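Local coordinates for capsid protein (Infectious hypodermal and hematopoietic necrosis virus, PDB 3N7X), which forms the icosahedral shell of a shrimp densovirus, sixty copies of one jelly-roll subunit enclosing the viral genome, at residues H47-Q51 and T96-V102; Y109-K115 and H292-P298; M123-D129 and L279-V285. All coordinates share one frame; numbering follows the deposited sequence.

Interaction 1 (H47-Q51 and T96-V102); sequences HITFQ and TQRYKMV
Apolar packing carries most of this contact: the F50 ring of strand 47-51 reaches the first turn of helix 97-102, its CE1 lying 3.5 Å from R98 CB. CG anti to its carbonyl carbon (chi1 -69°) swings the F50 ring toward the helix, where it and the R98 side chain run past each other in opposite directions. I48 adds its CG2, 3.9 Å from R98 CD, and more loosely its CG1, 4.4 Å from V102 CG1. The helix belongs to a connection packed on the core sheet of the parvovirus jelly roll; the axes of 97-102 and 47-51 approach to 9.5 Å, their directions 150° apart. Among the polar contacts, T96 is the N-cap: its OG1 accepts from Y99 N at 3.1 Å and also bonds L83 O. The F50 ring lies edge-on against this capping bond, with T96 OG1 and Y99 N close to its plane. The extended chain of R98 carries the guanidinium to the T49 carbonyl, where NH1 gives T49 O a weak, bent bond of 2.8 Å (127° at the hydrogen). The stronger partners of R98 belong to a neighbouring subunit, NE bonding P298 O and NH1 forming a salt bridge with D44, while Q300 of that subunit also donates to T49 O.

Interaction 2 (Y109-K115 and H292-P298); sequences YGWKVHK and HLEVRLP
Two antiparallel strands of the jelly-roll core sheet, 111-115 and 292-296, pair here, and Y109 and P298 continue the contact past one end of the ladder. K112 and E294 exchange two backbone bonds, K112 N to E294 O being 2.9 Å. G110, leaving helix 97-109 with positive phi, accepts from R296 N in a nearly straight bond (176°). Pairing is regular as far as V113 and L293; then H114 and K115 stand together opposite H292 in a classic beta bulge, H114 N bonding H292 O while H292 N turns to K115 O. On the face bearing W111, V113, L293 and V295, L293 CD1 packs 4.0 Å from V113 CG2 and 4.1 Å from W111 CB. M106 of helix 97-109 packs on W111 and V295 on this face, while I46, I48 and F50 of the adjoining strand 45-59 lie beside V295 and L293. On the other face, E294, extended with CG anti to its N (chi1 176°), offers OE1 to H114 NE2 at 2.7 Å. The acceptor lies near the imidazole plane, but the donor comes from above the carboxylate. K112 runs alongside E294 in the same direction, and a water joins K112 NZ to E294 OE1; NZ also bonds T217 O, while E294 OE2 goes to S45. Beyond G110 and R296, P298 CB sits over one face of the Y109 ring, toward its rim, 3.6 Å from the centroid in a CH-pi contact, and Q97 of a neighbouring subunit holds the Y109 hydroxyl.

Interaction 3 (M123-D129 and L279-V285); sequences MVPLMKD and LKLGCRV
The R284 guanidinium has V124 CG2 obliquely beside it, 4.4 Å from R284 NH1, and makes a cation-pi contact with Y55, a residue known to bind calcium in this protein; NH1 and NH2 make weak bonds to Y148 and S269 of a neighbouring subunit. The D129 carboxylate, the other flat group, turns back onto the opposite segment with CG beside its own N (chi1 -65°). Its OD1 takes K280 N at 2.9 Å on the syn lone pair, while OD2 gets a weak, longer share of the same N-H and touches L279 CD2. A water bonded to OD1 reaches K280 NZ weakly; K280 NZ itself stays 4.4 Å from D129 OD1, beyond a salt bridge. Between these ends the strands are zipped by backbone bonds: V124 and R284 exchange a pair, as do L126 and G282, and K128 N reaches K280 O. On the face bearing P125, M127, L281 and C283, M127 CB lies 3.6 Å from L281 CD2. Beyond them M123 CB lies 3.8 Å from V285 CG1, the two side chains running alongside. The bent end of M123 brings its CE to 3.9 Å from C283 SG. Strands 123-129 and 281-285 thus form a twisted antiparallel ladder, closest approach of the axes 4.3 Å, and 111-131 runs on into a hairpin with 137-141. L126 packs on L279 of one neighbouring subunit and L279 on L126 of another, consistent with a ring of subunits, probably about a fivefold axis as in other parvoviruses.

In the fold
Interactions 2 and 3 join the same two long strands, 111-131 and 281-296, at opposite sides of the chain's centre: their own centres lie about 40 Å apart, and interaction 3 is nested inside the loop that interaction 2 closes. Interaction 1 is about 11 Å from interaction 2, centre to centre, and touches it, because strand 45-59 is the other neighbour of 281-296: I48 N lies 2.8 Å from L293 O, and T49 OG1 3.0 Å from H292 ND1, both probable hydrogen bonds. Interactions 1 and 2 also both meet the same neighbouring subunit. Interaction 3, about 35 Å from interaction 1 centre to centre, is the one near metal: the side chain of R284, beside Y55, is about 8 Å from a calcium ion and that of K128 about 4 Å from a magnesium ion.

Interaction 1 (H47-Q51 and T96-V102)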
loop_
_atom_site.group_PDB
_atom_site.type_symbol
_atom_site.label_atom_id
_atom_site.label_comp_id
_atom_site.label_asym_id
_atom_site.label_seq_id
_atom_site.Cartn_x
_atom_site.Cartn_y
_atom_site.Cartn_z
ATOM N N HIS A 47 52.474 -40.662 57.608
ATOM C CA HIS A 47 53.541 -40.151 56.750
ATOM C C HIS A 47 54.555 -39.339 57.539
ATOM O O HIS A 47 54.190 -38.500 58.358
ATOM C CB HIS A 47 52.942 -39.289 55.635
ATOM C CG HIS A 47 52.084 -40.057 54.677
ATOM N ND1 HIS A 47 52.570 -40.583 53.498
ATOM C CD2 HIS A 47 50.781 -40.429 54.747
ATOM C CE1 HIS A 47 51.602 -41.242 52.882
ATOM N NE2 HIS A 47 50.507 -41.165 53.619
ATOM N N ILE A 48 55.834 -39.600 57.293
ATOM C CA ILE A 48 56.901 -38.886 57.976
ATOM C C ILE A 48 57.894 -38.372 56.951
ATOM O O ILE A 48 58.369 -39.131 56.103
ATOM C CB ILE A 48 57.690 -39.792 58.963
ATOM C CG1 ILE A 48 56.768 -40.362 60.038
ATOM C CG2 ILE A 48 58.787 -38.987 59.637
ATOM C CD1 ILE A 48 55.984 -41.568 59.598
ATOM N N THR A 49 58.205 -37.083 57.028
ATOM C CA THR A 49 59.168 -36.486 56.118
ATOM C C THR A 49 60.492 -36.262 56.841
ATOM O O THR A 49 60.517 -35.823 57.990
ATOM C CB THR A 49 58.671 -35.137 55.575
ATOM O OG1 THR A 49 57.531 -35.357 54.735
ATOM C CG2 THR A 49 59.768 -34.449 54.761
ATOM N N PHE A 50 61.587 -36.580 56.162
ATOM C CA PHE A 50 62.920 -36.401 56.720
ATOM C C PHE A 50 63.599 -35.290 55.941
ATOM O O PHE A 50 63.519 -35.257 54.710
ATOM C CB PHE A 50 63.722 -37.693 56.588
ATOM C CG PHE A 50 63.221 -38.802 57.462
ATOM C CD1 PHE A 50 63.790 -39.028 58.713
ATOM C CD2 PHE A 50 62.145 -39.592 57.059
ATOM C CE1 PHE A 50 63.298 -40.026 59.556
ATOM C CE2 PHE A 50 61.644 -40.592 57.891
ATOM C CZ PHE A 50 62.223 -40.808 59.145
ATOM N N GLN A 51 64.258 -34.381 56.654
ATOM C CA GLN A 51 64.945 -33.262 56.015
ATOM C C GLN A 51 66.232 -32.948 56.753
ATOM O O GLN A 51 66.277 -33.033 57.979
ATOM C CB GLN A 51 64.055 -32.016 56.030
ATOM C CG GLN A 51 62.697 -32.211 55.392
ATOM C CD GLN A 51 61.723 -31.096 55.725
ATOM O OE1 GLN A 51 61.542 -30.743 56.891
ATOM N NE2 GLN A 51 61.078 -30.545 54.701
ATOM N N THR A 96 68.135 -40.296 63.516
ATOM C CA THR A 96 67.386 -39.056 63.678
ATOM C C THR A 96 66.239 -39.307 64.651
ATOM O O THR A 96 65.761 -40.434 64.769
ATOM C CB THR A 96 66.775 -38.599 62.343
ATOM O OG1 THR A 96 65.928 -39.638 61.832
ATOM C CG2 THR A 96 67.863 -38.291 61.327
ATOM N N GLN A 97 65.790 -38.264 65.343
ATOM C CA GLN A 97 64.689 -38.423 66.288
ATOM C C GLN A 97 63.496 -39.065 65.605
ATOM O O GLN A 97 62.844 -39.944 66.173
ATOM C CB GLN A 97 64.254 -37.076 66.868
ATOM C CG GLN A 97 64.985 -36.652 68.127
ATOM C CD GLN A 97 64.941 -37.704 69.228
ATOM O OE1 GLN A 97 65.916 -38.425 69.447
ATOM N NE2 GLN A 97 63.807 -37.797 69.920
ATOM N N ARG A 98 63.209 -38.626 64.385
ATOM C CA ARG A 98 62.078 -39.175 63.661
ATOM C C ARG A 98 62.232 -40.668 63.409
ATOM O O ARG A 98 61.315 -41.440 63.693
ATOM C CB ARG A 98 61.849 -38.404 62.357
ATOM C CG ARG A 98 61.392 -36.973 62.627
ATOM C CD ARG A 98 60.861 -36.229 61.408
ATOM N NE ARG A 98 60.252 -34.972 61.836
ATOM C CZ ARG A 98 59.309 -34.309 61.168
ATOM N NH1 ARG A 98 58.846 -34.768 60.012
ATOM N NH2 ARG A 98 58.808 -33.191 61.678
ATOM N N TYR A 99 63.382 -41.094 62.902
ATOM C CA TYR A 99 63.558 -42.517 62.667
ATOM C C TYR A 99 63.434 -43.265 63.993
ATOM O O TYR A 99 62.747 -44.283 64.089
ATOM C CB TYR A 99 64.919 -42.803 62.027
ATOM C CG TYR A 99 65.242 -44.282 61.935
ATOM C CD1 TYR A 99 64.282 -45.207 61.509
ATOM C CD2 TYR A 99 66.506 -44.763 62.286
ATOM C CE1 TYR A 99 64.573 -46.577 61.439
ATOM C CE2 TYR A 99 66.809 -46.127 62.217
ATOM C CZ TYR A 99 65.839 -47.028 61.796
ATOM O OH TYR A 99 66.141 -48.372 61.739
ATOM N N LYS A 100 64.085 -42.735 65.020
ATOM C CA LYS A 100 64.069 -43.348 66.338
ATOM C C LYS A 100 62.661 -43.611 66.873
ATOM O O LYS A 100 62.384 -44.683 67.409
ATOM C CB LYS A 100 64.835 -42.459 67.314
ATOM C CG LYS A 100 64.982 -43.023 68.711
ATOM C CD LYS A 100 65.788 -42.065 69.571
ATOM C CE LYS A 100 65.957 -42.573 70.998
ATOM N NZ LYS A 100 66.739 -41.606 71.836
ATOM N N MET A 101 61.773 -42.639 66.714
ATOM C CA MET A 101 60.411 -42.767 67.213
ATOM C C MET A 101 59.480 -43.681 66.425
ATOM O O MET A 101 58.433 -44.069 66.941
ATOM C CB MET A 101 59.767 -41.390 67.311
ATOM C CG MET A 101 60.545 -40.413 68.166
ATOM S SD MET A 101 60.534 -40.881 69.892
ATOM C CE MET A 101 59.212 -39.897 70.473
ATOM N N VAL A 102 59.835 -44.019 65.188
ATOM C CA VAL A 102 58.976 -44.887 64.381
ATOM C C VAL A 102 59.668 -46.175 63.978
ATOM O O VAL A 102 59.086 -47.015 63.298
ATOM C CB VAL A 102 58.502 -44.187 63.091
ATOM C CG1 VAL A 102 57.676 -42.970 63.444
ATOM C CG2 VAL A 102 59.696 -43.797 62.233
#

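Interaction 2 (Y109-K115 and H292-P298)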
loop_
_atom_site.group_PDB
_atom_site.type_symbol
_atom_site.label_atom_id
_atom_site.label_comp_id
_atom_site.label_asym_id
_atom_site.label_seq_id
_atom_site.Cartn_x
_atom_site.Cartn_y
_atom_site.Cartn_z
ATOM N N TYR A 109 55.486 -53.419 61.244
ATOM C CA TYR A 109 54.331 -53.310 60.371
ATOM C C TYR A 109 54.553 -52.887 58.930
ATOM O O TYR A 109 53.637 -52.976 58.119
ATOM C CB TYR A 109 53.296 -52.423 61.056
ATOM C CG TYR A 109 52.863 -53.024 62.376
ATOM C CD1 TYR A 109 52.019 -54.137 62.408
ATOM C CD2 TYR A 109 53.364 -52.543 63.589
ATOM C CE1 TYR A 109 51.688 -54.758 63.611
ATOM C CE2 TYR A 109 53.039 -53.165 64.802
ATOM C CZ TYR A 109 52.201 -54.271 64.800
ATOM O OH TYR A 109 51.882 -54.909 65.977
ATOM N N GLY A 110 55.755 -52.432 58.599
ATOM C CA GLY A 110 56.016 -52.067 57.217
ATOM C C GLY A 110 56.073 -50.599 56.850
ATOM O O GLY A 110 55.494 -49.740 57.524
ATOM N N TRP A 111 56.762 -50.322 55.748
ATOM C CA TRP A 111 56.932 -48.961 55.273
ATOM C C TRP A 111 57.168 -48.899 53.764
ATOM O O TRP A 111 57.418 -49.920 53.116
ATOM C CB TRP A 111 58.118 -48.317 55.993
ATOM C CG TRP A 111 59.341 -49.196 55.997
ATOM C CD1 TRP A 111 59.734 -50.048 56.989
ATOM C CD2 TRP A 111 60.305 -49.338 54.942
ATOM N NE1 TRP A 111 60.881 -50.712 56.619
ATOM C CE2 TRP A 111 61.253 -50.295 55.368
ATOM C CE3 TRP A 111 60.457 -48.751 53.678
ATOM C CZ2 TRP A 111 62.345 -50.679 54.575
ATOM C CZ3 TRP A 111 61.543 -49.133 52.886
ATOM C CH2 TRP A 111 62.473 -50.089 53.341
ATOM N N LYS A 112 57.084 -47.685 53.224
ATOM C CA LYS A 112 57.303 -47.414 51.803
ATOM C C LYS A 112 58.047 -46.102 51.716
ATOM O O LYS A 112 57.910 -45.248 52.595
ATOM C CB LYS A 112 55.996 -47.171 51.046
ATOM C CG LYS A 112 55.059 -48.315 50.906
ATOM C CD LYS A 112 53.827 -47.852 50.149
ATOM C CE LYS A 112 52.849 -48.993 49.983
ATOM N NZ LYS A 112 51.629 -48.561 49.267
ATOM N N VAL A 113 58.815 -45.936 50.648
ATOM C CA VAL A 113 59.507 -44.685 50.406
ATOM C C VAL A 113 58.889 -44.176 49.114
ATOM O O VAL A 113 58.936 -44.847 48.079
ATOM C CB VAL A 113 61.014 -44.869 50.201
ATOM C CG1 VAL A 113 61.644 -43.531 49.836
ATOM C CG2 VAL A 113 61.644 -45.410 51.467
ATOM N N HIS A 114 58.280 -43.000 49.178
ATOM C CA HIS A 114 57.647 -42.417 48.010
ATOM C C HIS A 114 58.642 -41.669 47.150
ATOM O O HIS A 114 58.882 -42.027 46.001
ATOM C CB HIS A 114 56.527 -41.471 48.441
ATOM C CG HIS A 114 55.324 -42.178 48.977
ATOM N ND1 HIS A 114 54.442 -42.862 48.167
ATOM C CD2 HIS A 114 54.890 -42.367 50.246
ATOM C CE1 HIS A 114 53.520 -43.441 48.913
ATOM N NE2 HIS A 114 53.768 -43.158 50.178
ATOM N N LYS A 115 59.237 -40.637 47.723
ATOM C CA LYS A 115 60.177 -39.812 46.993
ATOM C C LYS A 115 61.319 -39.401 47.918
ATOM O O LYS A 115 61.144 -39.301 49.133
ATOM C CB LYS A 115 59.430 -38.580 46.478
ATOM C CG LYS A 115 60.181 -37.709 45.507
ATOM C CD LYS A 115 59.336 -36.495 45.113
ATOM C CE LYS A 115 60.083 -35.597 44.120
ATOM N NZ LYS A 115 59.362 -34.324 43.799
ATOM N N HIS A 292 60.432 -38.900 51.822
ATOM C CA HIS A 292 59.048 -39.044 52.254
ATOM C C HIS A 292 58.790 -40.510 52.556
ATOM O O HIS A 292 58.797 -41.357 51.660
ATOM C CB HIS A 292 58.083 -38.547 51.172
ATOM C CG HIS A 292 58.215 -37.084 50.874
ATOM N ND1 HIS A 292 58.110 -36.112 51.849
ATOM C CD2 HIS A 292 58.459 -36.427 49.714
ATOM C CE1 HIS A 292 58.284 -34.921 51.303
ATOM N NE2 HIS A 292 58.498 -35.084 50.009
ATOM N N LEU A 293 58.568 -40.796 53.833
ATOM C CA LEU A 293 58.325 -42.151 54.286
ATOM C C LEU A 293 56.874 -42.350 54.693
ATOM O O LEU A 293 56.231 -41.438 55.217
ATOM C CB LEU A 293 59.223 -42.453 55.481
ATOM C CG LEU A 293 59.227 -43.899 55.975
ATOM C CD1 LEU A 293 60.026 -44.765 55.016
ATOM C CD2 LEU A 293 59.838 -43.960 57.360
ATOM N N GLU A 294 56.354 -43.541 54.431
ATOM C CA GLU A 294 54.993 -43.867 54.823
ATOM C C GLU A 294 55.111 -45.132 55.651
ATOM O O GLU A 294 55.709 -46.120 55.223
ATOM C CB GLU A 294 54.086 -44.102 53.610
ATOM C CG GLU A 294 52.674 -44.539 54.000
ATOM C CD GLU A 294 51.704 -44.624 52.823
ATOM O OE1 GLU A 294 52.158 -44.738 51.663
ATOM O OE2 GLU A 294 50.475 -44.589 53.063
ATOM N N VAL A 295 54.565 -45.085 56.856
ATOM C CA VAL A 295 54.628 -46.221 57.749
ATOM C C VAL A 295 53.238 -46.725 58.066
ATOM O O VAL A 295 52.305 -45.961 58.325
ATOM C CB VAL A 295 55.337 -45.866 59.065
ATOM C CG1 VAL A 295 55.400 -47.088 59.964
ATOM C CG2 VAL A 295 56.733 -45.345 58.776
ATOM N N ARG A 296 53.130 -48.039 58.050
ATOM C CA ARG A 296 51.898 -48.744 58.306
ATOM C C ARG A 296 51.614 -48.788 59.820
ATOM O O ARG A 296 52.529 -48.968 60.626
ATOM C CB ARG A 296 52.073 -50.134 57.702
ATOM C CG ARG A 296 50.874 -50.986 57.659
ATOM C CD ARG A 296 49.821 -50.521 56.685
ATOM N NE ARG A 296 48.693 -51.406 56.919
ATOM C CZ ARG A 296 48.560 -52.601 56.360
ATOM N NH1 ARG A 296 49.466 -53.040 55.500
ATOM N NH2 ARG A 296 47.568 -53.393 56.734
ATOM N N LEU A 297 50.356 -48.599 60.211
ATOM C CA LEU A 297 49.989 -48.631 61.632
ATOM C C LEU A 297 49.678 -50.040 62.125
ATOM O O LEU A 297 49.292 -50.916 61.346
ATOM C CB LEU A 297 48.756 -47.761 61.886
ATOM C CG LEU A 297 48.911 -46.242 61.889
ATOM C CD1 LEU A 297 47.540 -45.586 61.962
ATOM C CD2 LEU A 297 49.761 -45.827 63.074
ATOM N N PRO A 298 49.863 -50.288 63.429
ATOM C CA PRO A 298 49.556 -51.631 63.925
ATOM C C PRO A 298 48.038 -51.796 63.920
ATOM O O PRO A 298 47.304 -50.813 63.840
ATOM C CB PRO A 298 50.154 -51.633 65.331
ATOM C CG PRO A 298 50.132 -50.204 65.722
ATOM C CD PRO A 298 50.530 -49.482 64.463
HETATM O O HOH W 1 50.493 -46.239 49.976
#

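Interaction 3 (M123-D129 and L279-V285)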
loop_
_atom_site.group_PDB
_atom_site.type_symbol
_atom_site.label_atom_id
_atom_site.label_comp_id
_atom_site.label_asym_id
_atom_site.label_seq_id
_atom_site.Cartn_x
_atom_site.Cartn_y
_atom_site.Cartn_z
ATOM N N MET A 123 77.860 -23.425 45.498
ATOM C CA MET A 123 79.240 -23.860 45.377
ATOM C C MET A 123 80.249 -22.748 45.652
ATOM O O MET A 123 80.055 -21.602 45.246
ATOM C CB MET A 123 79.511 -24.410 43.984
ATOM C CG MET A 123 80.968 -24.756 43.772
ATOM S SD MET A 123 81.297 -25.302 42.106
ATOM C CE MET A 123 80.414 -26.880 42.107
ATOM N N VAL A 124 81.328 -23.107 46.343
ATOM C CA VAL A 124 82.403 -22.175 46.650
ATOM C C VAL A 124 83.704 -22.815 46.173
ATOM O O VAL A 124 84.216 -23.739 46.801
ATOM C CB VAL A 124 82.508 -21.904 48.160
ATOM C CG1 VAL A 124 83.691 -20.989 48.442
ATOM C CG2 VAL A 124 81.222 -21.276 48.665
ATOM N N PRO A 125 84.242 -22.347 45.035
ATOM C CA PRO A 125 85.489 -22.874 44.462
ATOM C C PRO A 125 86.713 -22.598 45.339
ATOM O O PRO A 125 86.855 -21.513 45.906
ATOM C CB PRO A 125 85.576 -22.164 43.109
ATOM C CG PRO A 125 84.139 -21.900 42.768
ATOM C CD PRO A 125 83.582 -21.432 44.088
ATOM N N LEU A 126 87.602 -23.583 45.425
ATOM C CA LEU A 126 88.803 -23.470 46.243
ATOM C C LEU A 126 90.070 -23.825 45.477
ATOM O O LEU A 126 90.022 -24.549 44.483
ATOM C CB LEU A 126 88.690 -24.408 47.443
ATOM C CG LEU A 126 87.483 -24.208 48.353
ATOM C CD1 LEU A 126 87.328 -25.411 49.251
ATOM C CD2 LEU A 126 87.657 -22.931 49.164
ATOM N N MET A 127 91.207 -23.323 45.952
ATOM C CA MET A 127 92.486 -23.630 45.322
ATOM C C MET A 127 93.614 -23.649 46.348
ATOM O O MET A 127 93.505 -23.063 47.428
ATOM C CB MET A 127 92.812 -22.622 44.220
ATOM C CG MET A 127 92.984 -21.197 44.697
ATOM S SD MET A 127 93.273 -20.103 43.288
ATOM C CE MET A 127 93.949 -18.618 44.092
ATOM N N LYS A 128 94.693 -24.341 46.002
ATOM C CA LYS A 128 95.856 -24.439 46.865
ATOM C C LYS A 128 97.075 -24.317 45.962
ATOM O O LYS A 128 97.977 -25.152 45.985
ATOM C CB LYS A 128 95.857 -25.784 47.597
ATOM C CG LYS A 128 96.808 -25.861 48.785
ATOM C CD LYS A 128 96.603 -27.160 49.550
ATOM C CE LYS A 128 97.385 -27.189 50.853
ATOM N NZ LYS A 128 97.056 -28.405 51.662
ATOM N N ASP A 129 97.083 -23.270 45.148
ATOM C CA ASP A 129 98.185 -23.041 44.231
ATOM C C ASP A 129 99.077 -21.878 44.649
ATOM O O ASP A 129 100.164 -21.706 44.104
ATOM C CB ASP A 129 97.656 -22.821 42.810
ATOM C CG ASP A 129 96.981 -24.058 42.247
ATOM O OD1 ASP A 129 97.552 -25.161 42.393
ATOM O OD2 ASP A 129 95.887 -23.931 41.657
ATOM N N LEU A 279 96.770 -27.932 38.340
ATOM C CA LEU A 279 96.276 -27.077 39.408
ATOM C C LEU A 279 95.690 -27.892 40.548
ATOM O O LEU A 279 95.309 -29.052 40.371
ATOM C CB LEU A 279 95.210 -26.119 38.875
ATOM C CG LEU A 279 95.639 -25.132 37.786
ATOM C CD1 LEU A 279 94.476 -24.196 37.487
ATOM C CD2 LEU A 279 96.857 -24.337 38.242
ATOM N N LYS A 280 95.641 -27.283 41.727
ATOM C CA LYS A 280 95.077 -27.930 42.904
ATOM C C LYS A 280 93.782 -27.194 43.212
ATOM O O LYS A 280 93.767 -26.198 43.943
ATOM C CB LYS A 280 96.041 -27.834 44.090
ATOM C CG LYS A 280 97.393 -28.490 43.847
ATOM C CD LYS A 280 98.215 -28.571 45.133
ATOM C CE LYS A 280 99.632 -29.069 44.867
ATOM N NZ LYS A 280 100.418 -28.091 44.050
ATOM N N LEU A 281 92.695 -27.685 42.631
ATOM C CA LEU A 281 91.394 -27.066 42.817
ATOM C C LEU A 281 90.418 -27.989 43.529
ATOM O O LEU A 281 90.576 -29.210 43.529
ATOM C CB LEU A 281 90.808 -26.663 41.457
ATOM C CG LEU A 281 91.672 -25.792 40.541
ATOM C CD1 LEU A 281 90.928 -25.550 39.241
ATOM C CD2 LEU A 281 92.001 -24.469 41.223
ATOM N N GLY A 282 89.401 -27.384 44.129
ATOM C CA GLY A 282 88.380 -28.131 44.831
ATOM C C GLY A 282 87.199 -27.210 45.034
ATOM O O GLY A 282 87.169 -26.115 44.475
ATOM N N CYS A 283 86.222 -27.638 45.821
ATOM C CA CYS A 283 85.067 -26.797 46.077
ATOM C C CYS A 283 84.238 -27.360 47.216
ATOM O O CYS A 283 84.385 -28.524 47.596
ATOM C CB CYS A 283 84.195 -26.702 44.831
ATOM S SG CYS A 283 83.249 -28.205 44.509
ATOM N N ARG A 284 83.372 -26.516 47.762
ATOM C CA ARG A 284 82.479 -26.906 48.842
ATOM C C ARG A 284 81.077 -26.485 48.449
ATOM O O ARG A 284 80.866 -25.376 47.955
ATOM C CB ARG A 284 82.862 -26.218 50.146
ATOM C CG ARG A 284 81.744 -26.188 51.190
ATOM C CD ARG A 284 82.297 -25.540 52.426
ATOM N NE ARG A 284 81.334 -25.157 53.457
ATOM C CZ ARG A 284 80.335 -24.303 53.284
ATOM N NH1 ARG A 284 80.126 -23.740 52.107
ATOM N NH2 ARG A 284 79.595 -23.947 54.318
ATOM N N VAL A 285 80.118 -27.369 48.672
ATOM C CA VAL A 285 78.738 -27.068 48.332
ATOM C C VAL A 285 77.844 -27.402 49.509
ATOM O O VAL A 285 78.274 -28.050 50.461
ATOM C CB VAL A 285 78.255 -27.907 47.117
ATOM C CG1 VAL A 285 79.186 -27.708 45.935
ATOM C CG2 VAL A 285 78.178 -29.378 47.499
HETATM O O HOH W 2 99.728 -26.364 41.431
#